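Local atomic coordinates of berberine bridge enzyme-like 28 (Arabidopsis thaliana, PDB entry 5D79), a protein that carries FAD as its cofactor, acts as an oxidoreductase of the berberine bridge enzyme-like family, and takes part in adaptation to salt stress. Residues E333-W336 with I337-V340; G404-M407 with S408-A411; Y413-F417 with P418-G422. One frame throughout, in Å; residues are numbered along the deposited sequence.

Contact 1: E333-W336 with I337-V340; sequences EMSW and IESV
With chi1 of 69° the hydroxyl of S335 is held between its backbone N and carbonyl carbon, while E338, with CG anti to the carbonyl carbon, sends its carboxylate back to the backbone N of S335. E338 N donates to S335 OG at 3.2 Å, and S335 N donates to E338 OE1 at 3.2 Å, almost straight at 177°, meeting the carboxylate oxygen on its anti side. The M334 side chain crosses that of E338 at a slant, its CB 3.4 Å from E338 OE1 and its SD 3.6 Å from S339 N. In the first turn, W336 O takes two donors, both in its carbonyl plane: V340 N at 3.1 Å and S339 OG, which approaches one of its lone pairs at a doubtfully short 2.5 Å. The indole of W336 receives V340 CG2 over one face, 3.9 Å from the six-membered ring centroid and 22° off its normal, a CH-pi contact; Y157 of helix 153-163 adds an edge-to-face ring pair. Side chain and backbone are paired in both directions where strand 331-334, at the border of its antiparallel sheet, passes into helix 336-343, with S335 as N-cap: the reciprocal exchange that defines a capping box.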
ATOM      1  N   GLU A 333      13.868   6.820 -22.941  1.00 18.41           N
ATOM      2  CA  GLU A 333      14.973   6.401 -22.091  1.00 16.73           C
ATOM      3  C   GLU A 333      15.237   7.459 -21.031  1.00 14.59           C
ATOM      4  O   GLU A 333      15.307   8.642 -21.330  1.00 15.04           O
ATOM      5  CB  GLU A 333      16.241   6.136 -22.922  1.00 16.18           C
ATOM      6  CG  GLU A 333      16.245   4.776 -23.645  1.00 19.79           C
ATOM      7  CD  GLU A 333      17.593   4.416 -24.270  1.00 23.58           C
ATOM      8  OE1 GLU A 333      18.388   5.340 -24.538  1.00 25.31           O
ATOM      9  OE2 GLU A 333      17.856   3.209 -24.493  1.00 22.52           O
ATOM     10  N   MET A 334      15.368   7.027 -19.783  1.00 22.46           N
ATOM     11  CA  MET A 334      15.644   7.933 -18.668  1.00 20.43           C
ATOM     12  C   MET A 334      16.246   7.121 -17.528  1.00 21.79           C
ATOM     13  O   MET A 334      16.428   5.913 -17.668  1.00 21.86           O
ATOM     14  CB  MET A 334      14.370   8.652 -18.205  1.00 16.04           C
ATOM     15  CG  MET A 334      13.278   7.708 -17.690  1.00 15.33           C
ATOM     16  SD  MET A 334      11.748   8.551 -17.268  1.00 15.09           S
ATOM     17  CE  MET A 334      11.307   9.260 -18.836  1.00 18.07           C
ATOM     18  N   SER A 335      16.555   7.772 -16.407  1.00 21.12           N
ATOM     19  CA  SER A 335      17.055   7.050 -15.234  1.00 20.71           C
ATOM     20  C   SER A 335      15.885   6.421 -14.467  1.00 18.71           C
ATOM     21  O   SER A 335      14.734   6.768 -14.697  1.00 16.88           O
ATOM     22  CB  SER A 335      17.861   7.983 -14.332  1.00 18.76           C
ATOM     23  OG  SER A 335      17.013   8.931 -13.713  1.00 18.00           O
ATOM     24  N   TRP A 336      16.167   5.489 -13.566  1.00 16.65           N
ATOM     25  CA  TRP A 336      15.080   4.886 -12.813  1.00 15.05           C
ATOM     26  C   TRP A 336      14.401   5.936 -11.940  1.00 14.74           C
ATOM     27  O   TRP A 336      13.179   5.981 -11.853  1.00 17.87           O
ATOM     28  CB  TRP A 336      15.565   3.709 -11.960  1.00 16.81           C
ATOM     29  CG  TRP A 336      14.577   3.347 -10.916  1.00 16.20           C
ATOM     30  CD1 TRP A 336      13.469   2.554 -11.059  1.00 11.33           C
ATOM     31  CD2 TRP A 336      14.576   3.802  -9.557  1.00 18.97           C
ATOM     32  NE1 TRP A 336      12.782   2.487  -9.870  1.00 12.65           N
ATOM     33  CE2 TRP A 336      13.435   3.247  -8.933  1.00 15.90           C
ATOM     34  CE3 TRP A 336      15.427   4.635  -8.807  1.00 14.63           C
ATOM     35  CZ2 TRP A 336      13.129   3.487  -7.592  1.00 16.51           C
ATOM     36  CZ3 TRP A 336      15.118   4.873  -7.479  1.00 17.33           C
ATOM     37  CH2 TRP A 336      13.978   4.302  -6.883  1.00 17.19           C
ATOM     38  N   ILE A 337      15.185   6.796 -11.308  1.00 14.48           N
ATOM     39  CA  ILE A 337      14.594   7.792 -10.443  1.00 13.26           C
ATOM     40  C   ILE A 337      13.715   8.740 -11.271  1.00 22.79           C
ATOM     41  O   ILE A 337      12.698   9.233 -10.788  1.00 22.86           O
ATOM     42  CB  ILE A 337      15.676   8.588  -9.645  1.00 21.18           C
ATOM     43  CG1 ILE A 337      15.012   9.522  -8.623  1.00 19.59           C
ATOM     44  CG2 ILE A 337      16.620   9.370 -10.569  1.00 23.64           C
ATOM     45  CD1 ILE A 337      14.130   8.785  -7.621  1.00 18.24           C
ATOM     46  N   GLU A 338      14.083   8.985 -12.523  1.00 20.63           N
ATOM     47  CA  GLU A 338      13.248   9.828 -13.368  1.00 18.75           C
ATOM     48  C   GLU A 338      11.954   9.092 -13.734  1.00 19.72           C
ATOM     49  O   GLU A 338      10.903   9.716 -13.917  1.00 17.51           O
ATOM     50  CB  GLU A 338      14.017  10.270 -14.616  1.00 20.36           C
ATOM     51  CG  GLU A 338      15.013  11.393 -14.331  1.00 22.78           C
ATOM     52  CD  GLU A 338      15.824  11.807 -15.549  1.00 31.07           C
ATOM     53  OE1 GLU A 338      16.160  10.941 -16.384  1.00 32.02           O
ATOM     54  OE2 GLU A 338      16.131  13.009 -15.670  1.00 34.27           O
ATOM     55  N   SER A 339      12.026   7.764 -13.807  1.00 20.07           N
ATOM     56  CA  SER A 339      10.853   6.946 -14.120  1.00 19.54           C
ATOM     57  C   SER A 339       9.855   6.954 -12.953  1.00 20.04           C
ATOM     58  O   SER A 339       8.656   6.760 -13.152  1.00 20.98           O
ATOM     59  CB  SER A 339      11.261   5.514 -14.460  1.00 14.47           C
ATOM     60  OG  SER A 339      11.508   4.763 -13.289  1.00 15.84           O
ATOM     61  N   VAL A 340      10.361   7.183 -11.745  1.00 17.82           N
ATOM     62  CA  VAL A 340       9.515   7.375 -10.569  1.00 17.10           C
ATOM     63  C   VAL A 340       8.630   8.626 -10.727  1.00 16.06           C
ATOM     64  O   VAL A 340       7.427   8.587 -10.482  1.00 16.96           O
ATOM     65  CB  VAL A 340      10.374   7.491  -9.269  1.00 14.85           C
ATOM     66  CG1 VAL A 340       9.522   7.908  -8.086  1.00 11.84           C
ATOM     67  CG2 VAL A 340      11.106   6.182  -8.974  1.00 16.60           C
TER

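Contact 2: G404-M407 with S408-A411; sequences GGKM and SEMA
S408 opens the second half of this single helical turn by donating from its N to G405 O at 3.0 Å, approaching well above the carbonyl plane, 54° out of it. Its OG lies 3.6 Å from G404 CA and is tied to the same carbonyl through a water, which donates to G405 O at 2.9 Å and is 3.1 Å from S408 OG. E409 comes next: its N also reaches G405 O at 3.0 Å, this time in the carbonyl plane, so that one N-cap carbonyl receives two successive amides and the water. The extended E409 side chain crosses that of K406, whose bend at chi2 (83°) turns the ammonium group toward the carboxylate; at 4.0 Å between K406 NZ and E409 OE1 the salt bridge is a long one. M410 then leaves helical geometry, yet its N still donates to K406 O at 2.9 Å and 173°, closing the turn, while its CG lies 4.2 Å from K406 CE. The short helix 406-409 follows strand 396-402 of the seven-stranded antiparallel sheet; K406 makes a backbone hydrogen bond to R193 in helix 192-195, and M407 packs on F417 and R420 of the loop leading to strand 425-434.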
ATOM      1  N   GLY A 404       3.801 -12.671 -11.913  1.00 13.01           N
ATOM      2  CA  GLY A 404       4.785 -13.467 -12.620  1.00 13.39           C
ATOM      3  C   GLY A 404       6.173 -12.926 -12.323  1.00 12.91           C
ATOM      4  O   GLY A 404       6.334 -12.073 -11.460  1.00 14.73           O
ATOM      5  N   GLY A 405       7.188 -13.414 -13.022  1.00 11.66           N
ATOM      6  CA  GLY A 405       8.550 -13.043 -12.673  1.00 18.75           C
ATOM      7  C   GLY A 405       8.893 -13.425 -11.240  1.00 19.33           C
ATOM      8  O   GLY A 405       8.579 -14.527 -10.790  1.00 18.47           O
ATOM      9  N   LYS A 406       9.511 -12.510 -10.501  1.00 18.07           N
ATOM     10  CA  LYS A 406       9.928 -12.813  -9.136  1.00 16.57           C
ATOM     11  C   LYS A 406       8.713 -13.175  -8.285  1.00 19.91           C
ATOM     12  O   LYS A 406       8.817 -13.945  -7.314  1.00 17.02           O
ATOM     13  CB  LYS A 406      10.694 -11.629  -8.523  1.00 16.67           C
ATOM     14  CG  LYS A 406      11.389 -11.946  -7.197  1.00 21.19           C
ATOM     15  CD  LYS A 406      12.760 -12.611  -7.405  1.00 25.06           C
ATOM     16  CE  LYS A 406      13.328 -13.121  -6.086  1.00 25.10           C
ATOM     17  NZ  LYS A 406      14.797 -13.350  -6.126  1.00 28.41           N
ATOM     18  N   MET A 407       7.551 -12.655  -8.679  1.00 19.34           N
ATOM     19  CA  MET A 407       6.329 -12.860  -7.905  1.00 20.83           C
ATOM     20  C   MET A 407       5.829 -14.300  -7.962  1.00 20.90           C
ATOM     21  O   MET A 407       5.152 -14.736  -7.051  1.00 17.62           O
ATOM     22  CB  MET A 407       5.225 -11.902  -8.365  1.00 18.78           C
ATOM     23  CG  MET A 407       5.531 -10.431  -8.046  1.00 20.47           C
ATOM     24  SD  MET A 407       5.735 -10.100  -6.272  1.00 16.56           S
ATOM     25  CE  MET A 407       4.043 -10.248  -5.691  1.00  9.78           C
ATOM     26  N   SER A 408       6.171 -15.047  -9.010  1.00 19.58           N
ATOM     27  CA  SER A 408       5.770 -16.449  -9.059  1.00 20.97           C
ATOM     28  C   SER A 408       6.974 -17.325  -8.712  1.00 18.79           C
ATOM     29  O   SER A 408       6.844 -18.514  -8.387  1.00 17.06           O
ATOM     30  CB  SER A 408       5.176 -16.801 -10.432  1.00 21.31           C
ATOM     31  OG  SER A 408       6.110 -16.636 -11.478  1.00 25.59           O
ATOM     32  N   GLU A 409       8.148 -16.709  -8.761  1.00 18.49           N
ATOM     33  CA  GLU A 409       9.373 -17.373  -8.358  1.00 21.82           C
ATOM     34  C   GLU A 409       9.337 -17.647  -6.861  1.00 22.71           C
ATOM     35  O   GLU A 409       9.590 -18.770  -6.417  1.00 21.20           O
ATOM     36  CB  GLU A 409      10.587 -16.526  -8.722  1.00 25.24           C
ATOM     37  CG  GLU A 409      11.882 -17.067  -8.185  1.00 34.90           C
ATOM     38  CD  GLU A 409      13.079 -16.510  -8.915  1.00 45.76           C
ATOM     39  OE1 GLU A 409      14.198 -16.598  -8.363  1.00 49.29           O
ATOM     40  OE2 GLU A 409      12.897 -15.988 -10.040  1.00 50.46           O
ATOM     41  N   MET A 410       9.010 -16.609  -6.092  1.00 22.81           N
ATOM     42  CA  MET A 410       8.859 -16.727  -4.642  1.00 20.58           C
ATOM     43  C   MET A 410       7.667 -17.600  -4.261  1.00 19.67           C
ATOM     44  O   MET A 410       6.628 -17.549  -4.931  1.00 20.78           O
ATOM     45  CB  MET A 410       8.702 -15.349  -4.014  1.00 16.50           C
ATOM     46  CG  MET A 410       9.965 -14.520  -4.039  1.00 17.98           C
ATOM     47  SD  MET A 410       9.688 -12.976  -3.168  1.00 34.22           S
ATOM     48  CE  MET A 410       9.727 -13.517  -1.459  1.00 16.37           C
ATOM     49  N   ALA A 411       7.815 -18.396  -3.197  1.00 15.67           N
ATOM     50  CA  ALA A 411       6.740 -19.275  -2.747  1.00 15.61           C
ATOM     51  C   ALA A 411       5.856 -18.552  -1.745  1.00 18.44           C
ATOM     52  O   ALA A 411       6.287 -17.588  -1.109  1.00 16.35           O
ATOM     53  CB  ALA A 411       7.298 -20.548  -2.149  1.00 13.58           C
TER
HETATM   54  O   HOH W   1       9.076 -16.849 -12.410  1.00 21.24           O

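Contact 3: Y413-F417 with P418-G422; sequences YETPF and PHRGG
R420 reaches back to T415 and F417 through its guanidinium group. NH2 donates to T415 OG1 at 2.7 Å, short but bent to 125° and therefore weak, and NE makes a long, weak bond of 3.5 Å to F417 O. A water gives NE a better acceptor at 3.0 Å and accepts from T415 N as well, bridging T415 and R420. The strongest polar partner of R420 is D200, which forms a salt bridge with NH1; T415 OG1 has a weak bond to the same carboxylate. The F417 ring, with CG anti to its backbone N (chi1 -179°), presents CD1 over one guanidinium face, ring and guanidinium planes steeply inclined. H419 directs its edge at the F417 face in a T-shaped pair, centroids 5.0 Å apart and planes at 79°. Its NE2 has weak bonds to A469 O and Y499 O. H419 is also the centre of an inverse gamma turn, closed by a weak bond from R420 N to P418 O; its own O is buried without a polar partner in the model and lies 3.1 Å from F417 CE1. Replacing F417 with an alanine would probably leave the H419 edge without its ring face and the guanidinium less restrained. Together this implies that shared polar contacts and the F417 ring edge over one guanidinium face probably orient the buried charge, which D200 is likely to balance.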
ATOM      1  N   TYR A 413       4.804 -19.184   1.256  1.00 21.36           N
ATOM      2  CA  TYR A 413       5.232 -19.227   2.655  1.00 15.08           C
ATOM      3  C   TYR A 413       6.359 -18.255   3.018  1.00 15.29           C
ATOM      4  O   TYR A 413       6.611 -18.017   4.190  1.00 17.39           O
ATOM      5  CB  TYR A 413       5.678 -20.655   3.011  1.00 17.44           C
ATOM      6  CG  TYR A 413       7.122 -20.954   2.617  1.00 21.26           C
ATOM      7  CD1 TYR A 413       7.436 -21.444   1.352  1.00 18.40           C
ATOM      8  CD2 TYR A 413       8.172 -20.745   3.516  1.00 15.74           C
ATOM      9  CE1 TYR A 413       8.747 -21.696   0.994  1.00 14.91           C
ATOM     10  CE2 TYR A 413       9.484 -20.993   3.158  1.00 15.39           C
ATOM     11  CZ  TYR A 413       9.762 -21.466   1.900  1.00 16.35           C
ATOM     12  OH  TYR A 413      11.064 -21.711   1.555  1.00 16.78           O
ATOM     13  N   GLU A 414       7.048 -17.708   2.027  1.00 13.11           N
ATOM     14  CA  GLU A 414       8.267 -16.945   2.292  1.00 15.89           C
ATOM     15  C   GLU A 414       8.051 -15.660   3.081  1.00 16.45           C
ATOM     16  O   GLU A 414       8.843 -15.337   3.956  1.00 18.94           O
ATOM     17  CB  GLU A 414       8.978 -16.620   0.981  1.00 17.54           C
ATOM     18  CG  GLU A 414       9.579 -17.861   0.324  1.00 23.53           C
ATOM     19  CD  GLU A 414      10.402 -17.542  -0.904  1.00 26.45           C
ATOM     20  OE1 GLU A 414      10.199 -18.203  -1.950  1.00 24.64           O
ATOM     21  OE2 GLU A 414      11.250 -16.629  -0.815  1.00 30.37           O
ATOM     22  N   THR A 415       7.007 -14.912   2.746  1.00 18.92           N
ATOM     23  CA  THR A 415       6.601 -13.749   3.529  1.00 14.38           C
ATOM     24  C   THR A 415       5.090 -13.847   3.676  1.00 13.85           C
ATOM     25  O   THR A 415       4.450 -14.590   2.933  1.00 17.58           O
ATOM     26  CB  THR A 415       7.009 -12.406   2.865  1.00 16.23           C
ATOM     27  OG1 THR A 415       6.206 -12.172   1.707  1.00 21.92           O
ATOM     28  CG2 THR A 415       8.482 -12.399   2.472  1.00 16.67           C
ATOM     29  N   PRO A 416       4.508 -13.125   4.641  1.00 13.97           N
ATOM     30  CA  PRO A 416       3.057 -13.249   4.843  1.00 16.80           C
ATOM     31  C   PRO A 416       2.201 -12.993   3.588  1.00 19.98           C
ATOM     32  O   PRO A 416       1.166 -13.657   3.445  1.00 20.13           O
ATOM     33  CB  PRO A 416       2.772 -12.209   5.928  1.00 16.97           C
ATOM     34  CG  PRO A 416       4.028 -12.201   6.745  1.00 14.23           C
ATOM     35  CD  PRO A 416       5.149 -12.374   5.733  1.00 13.26           C
ATOM     36  N   PHE A 417       2.620 -12.084   2.705  1.00 16.48           N
ATOM     37  CA  PHE A 417       1.936 -11.872   1.428  1.00 10.78           C
ATOM     38  C   PHE A 417       1.851 -13.196   0.649  1.00 16.04           C
ATOM     39  O   PHE A 417       2.878 -13.791   0.300  1.00 16.50           O
ATOM     40  CB  PHE A 417       2.663 -10.795   0.606  1.00 13.79           C
ATOM     41  CG  PHE A 417       2.015 -10.497  -0.711  1.00 12.50           C
ATOM     42  CD1 PHE A 417       2.297 -11.273  -1.830  1.00 11.12           C
ATOM     43  CD2 PHE A 417       1.127  -9.440  -0.833  1.00 14.89           C
ATOM     44  CE1 PHE A 417       1.701 -11.011  -3.046  1.00 13.87           C
ATOM     45  CE2 PHE A 417       0.529  -9.161  -2.049  1.00 18.87           C
ATOM     46  CZ  PHE A 417       0.818  -9.952  -3.163  1.00 18.81           C
ATOM     47  N   PRO A 418       0.625 -13.670   0.385  1.00 15.65           N
ATOM     48  CA  PRO A 418       0.462 -15.035  -0.117  1.00 14.43           C
ATOM     49  C   PRO A 418       0.335 -15.173  -1.634  1.00 15.96           C
ATOM     50  O   PRO A 418       0.405 -16.287  -2.153  1.00 18.79           O
ATOM     51  CB  PRO A 418      -0.846 -15.460   0.544  1.00 12.60           C
ATOM     52  CG  PRO A 418      -1.661 -14.217   0.474  1.00 10.80           C
ATOM     53  CD  PRO A 418      -0.672 -13.098   0.791  1.00 12.81           C
ATOM     54  N   HIS A 419       0.125 -14.065  -2.330  1.00 15.08           N
ATOM     55  CA  HIS A 419      -0.301 -14.118  -3.727  1.00 15.25           C
ATOM     56  C   HIS A 419       0.869 -14.195  -4.684  1.00 15.27           C
ATOM     57  O   HIS A 419       1.288 -13.193  -5.258  1.00 14.36           O
ATOM     58  CB  HIS A 419      -1.164 -12.903  -4.043  1.00 14.02           C
ATOM     59  CG  HIS A 419      -2.172 -12.612  -2.986  1.00 13.32           C
ATOM     60  ND1 HIS A 419      -3.345 -13.320  -2.865  1.00 16.53           N
ATOM     61  CD2 HIS A 419      -2.162 -11.723  -1.970  1.00  9.96           C
ATOM     62  CE1 HIS A 419      -4.023 -12.868  -1.829  1.00 12.65           C
ATOM     63  NE2 HIS A 419      -3.329 -11.894  -1.273  1.00 10.52           N
ATOM     64  N   ARG A 420       1.382 -15.400  -4.863  1.00 14.48           N
ATOM     65  CA  ARG A 420       2.565 -15.605  -5.679  1.00 17.37           C
ATOM     66  C   ARG A 420       2.208 -16.435  -6.917  1.00 15.98           C
ATOM     67  O   ARG A 420       1.292 -16.070  -7.643  1.00 17.91           O
ATOM     68  CB  ARG A 420       3.681 -16.261  -4.846  1.00 16.26           C
ATOM     69  CG  ARG A 420       3.986 -15.529  -3.525  1.00 10.97           C
ATOM     70  CD  ARG A 420       4.520 -14.101  -3.696  1.00 10.80           C
ATOM     71  NE  ARG A 420       5.003 -13.581  -2.417  1.00 13.03           N
ATOM     72  CZ  ARG A 420       5.842 -12.553  -2.262  1.00 17.33           C
ATOM     73  NH1 ARG A 420       6.322 -11.892  -3.316  1.00 16.72           N
ATOM     74  NH2 ARG A 420       6.209 -12.186  -1.042  1.00 14.23           N
ATOM     75  N   GLY A 421       2.922 -17.533  -7.157  1.00 14.84           N
ATOM     76  CA  GLY A 421       2.657 -18.387  -8.301  1.00 12.35           C
ATOM     77  C   GLY A 421       1.197 -18.765  -8.437  1.00 14.83           C
ATOM     78  O   GLY A 421       0.506 -19.010  -7.443  1.00 16.20           O
ATOM     79  N   GLY A 422       0.714 -18.794  -9.674  1.00 19.81           N
ATOM     80  CA  GLY A 422      -0.688 -19.079  -9.937  1.00 20.41           C
ATOM     81  C   GLY A 422      -1.538 -17.829 -10.110  1.00 17.28           C
ATOM     82  O   GLY A 422      -2.698 -17.899 -10.525  1.00 16.04           O
TER
HETATM   83  O   HOH W   2       5.540 -15.074   0.120  1.00 15.05           O

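How the contacts relate
The three contacts follow one another along the chain, but only the last two meet. Contacts 2 and 3 have centres 8 Å apart and pack directly: M407 CE lies 3.6 Å from F417 CE1, and R420 CB is 3.1 Å from M407 O, joining the short helix to the loop that follows it. Contact 1 stands apart, with nearest atoms about 14 Å from contact 2 and about 17 Å from contact 3. None includes an annotated site, yet all come fairly near the cofactor: the side chains of F417, M407 and V340 lie about 8, 10 and 12 Å from FAD, so the 413-422 loop is the closest of the three by this measure.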